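Local atomic coordinates of d-3-phosphoglycerate dehydrogenase oxidoreductase protein (Ralstonia solanacearum, PDB entry 3GG9), a protein that probably catalyses the NAD-dependent oxidation of D-3-phosphoglycerate, the first step of serine biosynthesis. Residues A14-H27 with Y309-L321. Numbering follows the deposited sequence. Where two conformers were deposited one is given.
Sequences AVRKLDCFSLLQDH and YEMYFGIAFQNIL. With SO4 (sulfate ion), chain E.
The carboxylate of E310 takes two backbone amides at the start of the 3-10 segment 19-23: D19 N donates to OE1 over 2.8 Å, and C20 N to OE2 over 3.2 Å. Each oxygen accepts on its syn side, with both N-H...O angles near 150°, so two bonds hold the group. A bend at chi2 (-71°) brings it there from the helix flank. D19 OD2 lies 4.1 Å from E310 OE1, and the two charges probably disfavour each other. Next to the carboxylate the contact turns apolar. L24 CD1 sits over the centre of the F317 ring, a CH-pi contact 3.6 Å from the centroid, while V15 CG1 meets the ring's edge at CZ and V15 CG2 lies over a face of F313.

After the nucleotide-binding domain the chain comes back, and helix 306-324 packs on the parallel five-stranded sheet of the other domain, as in this dehydrogenase family; residues 14-27, between strands 4-7 and 28-31, lie along it.

C20 SG stands between its backbone N and carbonyl carbon (chi1 72°), which turns it against the helix backbone, 3.4 Å from G314 N; it also makes an oblique sulfur-aromatic contact with F317. Farther along, L23 CD1 packs on F317 CB, and L321 CD1 comes within 3.5 Å of L23 O. Back beside E310, L18 CD2 touches Y309 CB; the Y309 hydroxyl is hydrogen-bonded to R58.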
loop_
_atom_site.group_PDB
_atom_site.type_symbol
_atom_site.label_atom_id
_atom_site.label_comp_id
_atom_site.label_asym_id
_atom_site.label_seq_id
_atom_site.Cartn_x
_atom_site.Cartn_y
_atom_site.Cartn_z
ATOM N N ALA A 14 -10.895 -17.598 10.372
ATOM C CA ALA A 14 -11.871 -16.652 9.816
ATOM C C ALA A 14 -13.144 -17.298 9.356
ATOM O O ALA A 14 -14.192 -16.657 9.344
ATOM C CB ALA A 14 -11.255 -15.875 8.636
ATOM N N VAL A 15 -13.028 -18.545 8.897
ATOM C CA VAL A 15 -14.116 -19.271 8.249
ATOM C C VAL A 15 -15.344 -19.400 9.146
ATOM O O VAL A 15 -16.473 -19.143 8.700
ATOM C CB VAL A 15 -13.634 -20.679 7.777
ATOM C CG1 VAL A 15 -14.789 -21.529 7.244
ATOM C CG2 VAL A 15 -12.505 -20.528 6.710
ATOM N N ARG A 16 -15.122 -19.768 10.411
ATOM C CA ARG A 16 -16.233 -19.956 11.336
ATOM C C ARG A 16 -16.982 -18.651 11.689
ATOM O O ARG A 16 -18.091 -18.710 12.204
ATOM C CB ARG A 16 -15.814 -20.734 12.596
ATOM C CG ARG A 16 -15.030 -19.934 13.625
ATOM C CD ARG A 16 -14.760 -20.759 14.872
ATOM N NE ARG A 16 -13.778 -20.106 15.735
ATOM C CZ ARG A 16 -14.057 -19.197 16.669
ATOM N NH1 ARG A 16 -15.310 -18.809 16.894
ATOM N NH2 ARG A 16 -13.072 -18.668 17.387
ATOM N N LYS A 17 -16.390 -17.491 11.395
ATOM C CA LYS A 17 -17.058 -16.214 11.674
ATOM C C LYS A 17 -17.766 -15.619 10.465
ATOM O O LYS A 17 -18.327 -14.534 10.560
ATOM C CB LYS A 17 -16.055 -15.216 12.217
ATOM C CG LYS A 17 -15.379 -15.682 13.505
ATOM C CD LYS A 17 -14.066 -14.961 13.655
ATOM C CE LYS A 17 -13.250 -15.512 14.787
ATOM N NZ LYS A 17 -11.846 -15.083 14.577
ATOM N N LEU A 18 -17.739 -16.316 9.332
ATOM C CA LEU A 18 -18.351 -15.787 8.107
ATOM C C LEU A 18 -19.852 -15.922 8.241
ATOM O O LEU A 18 -20.311 -16.860 8.878
ATOM C CB LEU A 18 -17.886 -16.567 6.876
ATOM C CG LEU A 18 -16.383 -16.556 6.513
ATOM C CD1 LEU A 18 -16.113 -17.472 5.367
ATOM C CD2 LEU A 18 -15.828 -15.169 6.207
ATOM N N ASP A 19 -20.612 -15.011 7.627
ATOM C CA ASP A 19 -22.069 -15.157 7.552
ATOM C C ASP A 19 -22.469 -16.493 6.944
ATOM O O ASP A 19 -23.424 -17.113 7.396
ATOM C CB ASP A 19 -22.702 -14.039 6.725
ATOM C CG ASP A 19 -22.592 -12.662 7.396
ATOM O OD1 ASP A 19 -22.266 -12.571 8.603
ATOM O OD2 ASP A 19 -22.824 -11.657 6.697
ATOM N N CYS A 20 -21.717 -16.947 5.936
ATOM C CA CYS A 20 -22.056 -18.166 5.213
ATOM C C CYS A 20 -21.839 -19.462 6.015
ATOM O O CYS A 20 -22.355 -20.493 5.634
ATOM C CB CYS A 20 -21.325 -18.226 3.860
ATOM S SG CYS A 20 -19.554 -18.541 3.991
ATOM N N PHE A 21 -21.078 -19.414 7.106
ATOM C CA PHE A 21 -20.842 -20.602 7.934
ATOM C C PHE A 21 -22.136 -21.279 8.429
ATOM O O PHE A 21 -22.158 -22.499 8.662
ATOM C CB PHE A 21 -19.983 -20.243 9.132
ATOM C CG PHE A 21 -19.360 -21.426 9.794
ATOM C CD1 PHE A 21 -18.317 -22.112 9.176
ATOM C CD2 PHE A 21 -19.809 -21.857 11.037
ATOM C CE1 PHE A 21 -17.735 -23.216 9.793
ATOM C CE2 PHE A 21 -19.228 -22.969 11.669
ATOM C CZ PHE A 21 -18.196 -23.639 11.051
ATOM N N SER A 22 -23.207 -20.488 8.559
ATOM C CA SER A 22 -24.506 -21.005 9.018
ATOM C C SER A 22 -25.144 -21.955 8.009
ATOM O O SER A 22 -26.075 -22.702 8.349
ATOM C CB SER A 22 -25.472 -19.866 9.371
ATOM O OG SER A 22 -26.671 -20.389 9.936
ATOM N N LEU A 23 -24.649 -21.942 6.773
ATOM C CA LEU A 23 -25.070 -22.915 5.764
ATOM C C LEU A 23 -24.831 -24.365 6.194
ATOM O O LEU A 23 -25.547 -25.256 5.756
ATOM C CB LEU A 23 -24.373 -22.673 4.419
ATOM C CG LEU A 23 -24.716 -21.409 3.622
ATOM C CD1 LEU A 23 -23.764 -21.260 2.434
ATOM C CD2 LEU A 23 -26.167 -21.412 3.160
ATOM N N LEU A 24 -23.831 -24.597 7.044
ATOM C CA LEU A 24 -23.490 -25.947 7.480
ATOM C C LEU A 24 -24.106 -26.340 8.837
ATOM O O LEU A 24 -23.546 -27.186 9.557
ATOM C CB LEU A 24 -21.956 -26.094 7.546
ATOM C CG LEU A 24 -21.147 -25.873 6.257
ATOM C CD1 LEU A 24 -19.646 -25.931 6.559
ATOM C CD2 LEU A 24 -21.528 -26.857 5.161
ATOM N N GLN A 25 -25.259 -25.750 9.161
ATOM C CA GLN A 25 -25.885 -25.865 10.495
ATOM C C GLN A 25 -26.362 -27.273 10.826
ATOM O O GLN A 25 -26.392 -27.650 11.989
ATOM C CB GLN A 25 -27.059 -24.890 10.650
ATOM C CG GLN A 25 -28.153 -25.043 9.581
ATOM C CD GLN A 25 -29.317 -24.087 9.788
ATOM O OE1 GLN A 25 -30.427 -24.335 9.311
ATOM N NE2 GLN A 25 -29.071 -22.986 10.495
ATOM N N ASP A 26 -26.699 -28.033 9.791
ATOM C CA ASP A 26 -27.106 -29.428 9.928
ATOM C C ASP A 26 -25.923 -30.400 10.031
ATOM O O ASP A 26 -26.135 -31.603 10.043
ATOM C CB ASP A 26 -28.017 -29.819 8.753
ATOM C CG ASP A 26 -28.703 -31.171 8.954
ATOM O OD1 ASP A 26 -29.106 -31.482 10.093
ATOM O OD2 ASP A 26 -28.799 -31.933 7.976
ATOM N N HIS A 27 -24.690 -29.889 10.113
ATOM C CA HIS A 27 -23.484 -30.737 10.057
ATOM C C HIS A 27 -22.550 -30.423 11.175
ATOM O O HIS A 27 -22.647 -29.362 11.786
ATOM C CB HIS A 27 -22.765 -30.562 8.723
ATOM C CG HIS A 27 -23.666 -30.758 7.540
ATOM N ND1 HIS A 27 -23.992 -32.006 7.052
ATOM C CD2 HIS A 27 -24.373 -29.871 6.803
ATOM C CE1 HIS A 27 -24.839 -31.877 6.048
ATOM N NE2 HIS A 27 -25.081 -30.591 5.872
ATOM N N TYR A 309 -13.742 -14.343 0.926
ATOM C CA TYR A 309 -14.059 -15.529 1.753
ATOM C C TYR A 309 -15.585 -15.804 1.780
ATOM O O TYR A 309 -16.039 -16.936 1.592
ATOM C CB TYR A 309 -13.512 -15.353 3.176
ATOM C CG TYR A 309 -12.104 -15.946 3.404
ATOM C CD1 TYR A 309 -11.171 -16.032 2.365
ATOM C CD2 TYR A 309 -11.711 -16.395 4.669
ATOM C CE1 TYR A 309 -9.878 -16.584 2.576
ATOM C CE2 TYR A 309 -10.423 -16.953 4.881
ATOM C CZ TYR A 309 -9.522 -17.038 3.823
ATOM O OH TYR A 309 -8.245 -17.569 4.005
ATOM N N GLU A 310 -16.374 -14.760 1.974
ATOM C CA GLU A 310 -17.826 -14.941 1.951
ATOM C C GLU A 310 -18.275 -15.648 0.661
ATOM O O GLU A 310 -18.984 -16.640 0.739
ATOM C CB GLU A 310 -18.578 -13.615 2.156
ATOM C CG GLU A 310 -18.498 -13.023 3.582
ATOM C CD GLU A 310 -19.289 -13.780 4.673
ATOM O OE1 GLU A 310 -19.207 -13.317 5.847
ATOM O OE2 GLU A 310 -19.981 -14.814 4.390
ATOM N N MET A 311 -17.825 -15.153 -0.500
ATOM C CA MET A 311 -18.153 -15.714 -1.821
ATOM C C MET A 311 -17.569 -17.121 -2.000
ATOM O O MET A 311 -18.295 -18.060 -2.335
ATOM C CB MET A 311 -17.652 -14.797 -2.960
ATOM C CG MET A 311 -17.979 -15.316 -4.381
ATOM S SD MET A 311 -16.903 -14.679 -5.708
ATOM C CE MET A 311 -17.622 -13.045 -5.925
ATOM N N TYR A 312 -16.266 -17.259 -1.759
ATOM C CA TYR A 312 -15.577 -18.539 -1.942
ATOM C C TYR A 312 -16.175 -19.678 -1.105
ATOM O O TYR A 312 -16.553 -20.701 -1.660
ATOM C CB TYR A 312 -14.074 -18.404 -1.696
ATOM C CG TYR A 312 -13.283 -17.880 -2.889
ATOM C CD1 TYR A 312 -12.391 -18.705 -3.568
ATOM C CD2 TYR A 312 -13.427 -16.563 -3.344
ATOM C CE1 TYR A 312 -11.658 -18.233 -4.664
ATOM C CE2 TYR A 312 -12.696 -16.080 -4.442
ATOM C CZ TYR A 312 -11.807 -16.920 -5.088
ATOM O OH TYR A 312 -11.085 -16.459 -6.175
ATOM N N PHE A 313 -16.265 -19.486 0.211
ATOM C CA PHE A 313 -16.859 -20.480 1.110
ATOM C C PHE A 313 -18.372 -20.620 0.952
ATOM O O PHE A 313 -18.913 -21.732 1.026
ATOM C CB PHE A 313 -16.481 -20.166 2.546
ATOM C CG PHE A 313 -15.002 -20.336 2.792
ATOM C CD1 PHE A 313 -14.498 -21.586 3.125
ATOM C CD2 PHE A 313 -14.124 -19.273 2.601
ATOM C CE1 PHE A 313 -13.140 -21.772 3.327
ATOM C CE2 PHE A 313 -12.716 -19.444 2.794
ATOM C CZ PHE A 313 -12.251 -20.706 3.151
ATOM N N GLY A 314 -19.058 -19.506 0.737
ATOM C CA GLY A 314 -20.502 -19.590 0.460
ATOM C C GLY A 314 -20.764 -20.631 -0.623
ATOM O O GLY A 314 -21.594 -21.525 -0.450
ATOM N N ILE A 315 -20.022 -20.531 -1.722
ATOM C CA ILE A 315 -20.146 -21.467 -2.837
ATOM C C ILE A 315 -19.691 -22.877 -2.505
ATOM O O ILE A 315 -20.391 -23.821 -2.839
ATOM C CB ILE A 315 -19.447 -20.929 -4.124
ATOM C CG1 ILE A 315 -20.260 -19.774 -4.701
ATOM C CG2 ILE A 315 -19.292 -22.016 -5.180
ATOM C CD1 ILE A 315 -19.484 -18.913 -5.674
ATOM N N ALA A 316 -18.531 -23.039 -1.860
ATOM C CA ALA A 316 -18.074 -24.384 -1.484
ATOM C C ALA A 316 -19.044 -25.096 -0.517
ATOM O O ALA A 316 -19.260 -26.308 -0.647
ATOM C CB ALA A 316 -16.627 -24.357 -0.917
ATOM N N PHE A 317 -19.642 -24.337 0.408
ATOM C CA PHE A 317 -20.625 -24.860 1.368
ATOM C C PHE A 317 -21.951 -25.197 0.694
ATOM O O PHE A 317 -22.506 -26.269 0.926
ATOM C CB PHE A 317 -20.888 -23.885 2.518
ATOM C CG PHE A 317 -19.694 -23.606 3.396
ATOM C CD1 PHE A 317 -18.553 -24.404 3.354
ATOM C CD2 PHE A 317 -19.719 -22.530 4.278
ATOM C CE1 PHE A 317 -17.465 -24.128 4.182
ATOM C CE2 PHE A 317 -18.639 -22.263 5.118
ATOM C CZ PHE A 317 -17.510 -23.062 5.064
ATOM N N GLN A 318 -22.456 -24.281 -0.131
ATOM C CA GLN A 318 -23.663 -24.553 -0.923
ATOM C C GLN A 318 -23.466 -25.752 -1.857
ATOM O O GLN A 318 -24.398 -26.530 -2.068
ATOM C CB GLN A 318 -24.115 -23.319 -1.702
ATOM C CG GLN A 318 -25.552 -23.371 -2.246
ATOM C CD GLN A 318 -26.599 -23.679 -1.167
ATOM O OE1 GLN A 318 -26.646 -23.024 -0.123
ATOM N NE2 GLN A 318 -27.460 -24.675 -1.430
ATOM N N ASN A 319 -22.248 -25.933 -2.375
ATOM C CA ASN A 319 -21.955 -27.094 -3.221
ATOM C C ASN A 319 -22.180 -28.424 -2.488
ATOM O O ASN A 319 -22.764 -29.361 -3.050
ATOM C CB ASN A 319 -20.547 -27.010 -3.830
ATOM C CG ASN A 319 -20.461 -26.059 -5.023
ATOM O OD1 ASN A 319 -21.470 -25.617 -5.578
ATOM N ND2 ASN A 319 -19.237 -25.759 -5.438
ATOM N N ILE A 320 -21.725 -28.506 -1.241
ATOM C CA ILE A 320 -21.964 -29.680 -0.411
ATOM C C ILE A 320 -23.474 -29.901 -0.225
ATOM O O ILE A 320 -23.974 -31.011 -0.436
ATOM C CB ILE A 320 -21.257 -29.593 0.949
ATOM C CG1 ILE A 320 -19.732 -29.641 0.764
ATOM C CG2 ILE A 320 -21.707 -30.734 1.866
ATOM C CD1 ILE A 320 -18.946 -29.246 2.021
ATOM N N LEU A 321 -24.197 -28.840 0.127
ATOM C CA LEU A 321 -25.654 -28.920 0.282
ATOM C C LEU A 321 -26.383 -29.358 -0.991
ATOM O O LEU A 321 -27.329 -30.147 -0.918
ATOM C CB LEU A 321 -26.253 -27.602 0.785
ATOM C CG LEU A 321 -25.678 -26.943 2.045
ATOM C CD1 LEU A 321 -26.543 -25.764 2.452
ATOM C CD2 LEU A 321 -25.503 -27.921 3.215
HETATM S S SO4 E . -9.455 -19.036 -8.174
HETATM O O1 SO4 E . -9.388 -19.034 -6.728
HETATM O O2 SO4 E . -10.414 -20.027 -8.626
HETATM O O3 SO4 E . -9.882 -17.720 -8.632
HETATM O O4 SO4 E . -8.118 -19.338 -8.684
HETATM O O HOH W 1 -18.395 -11.690 8.834
#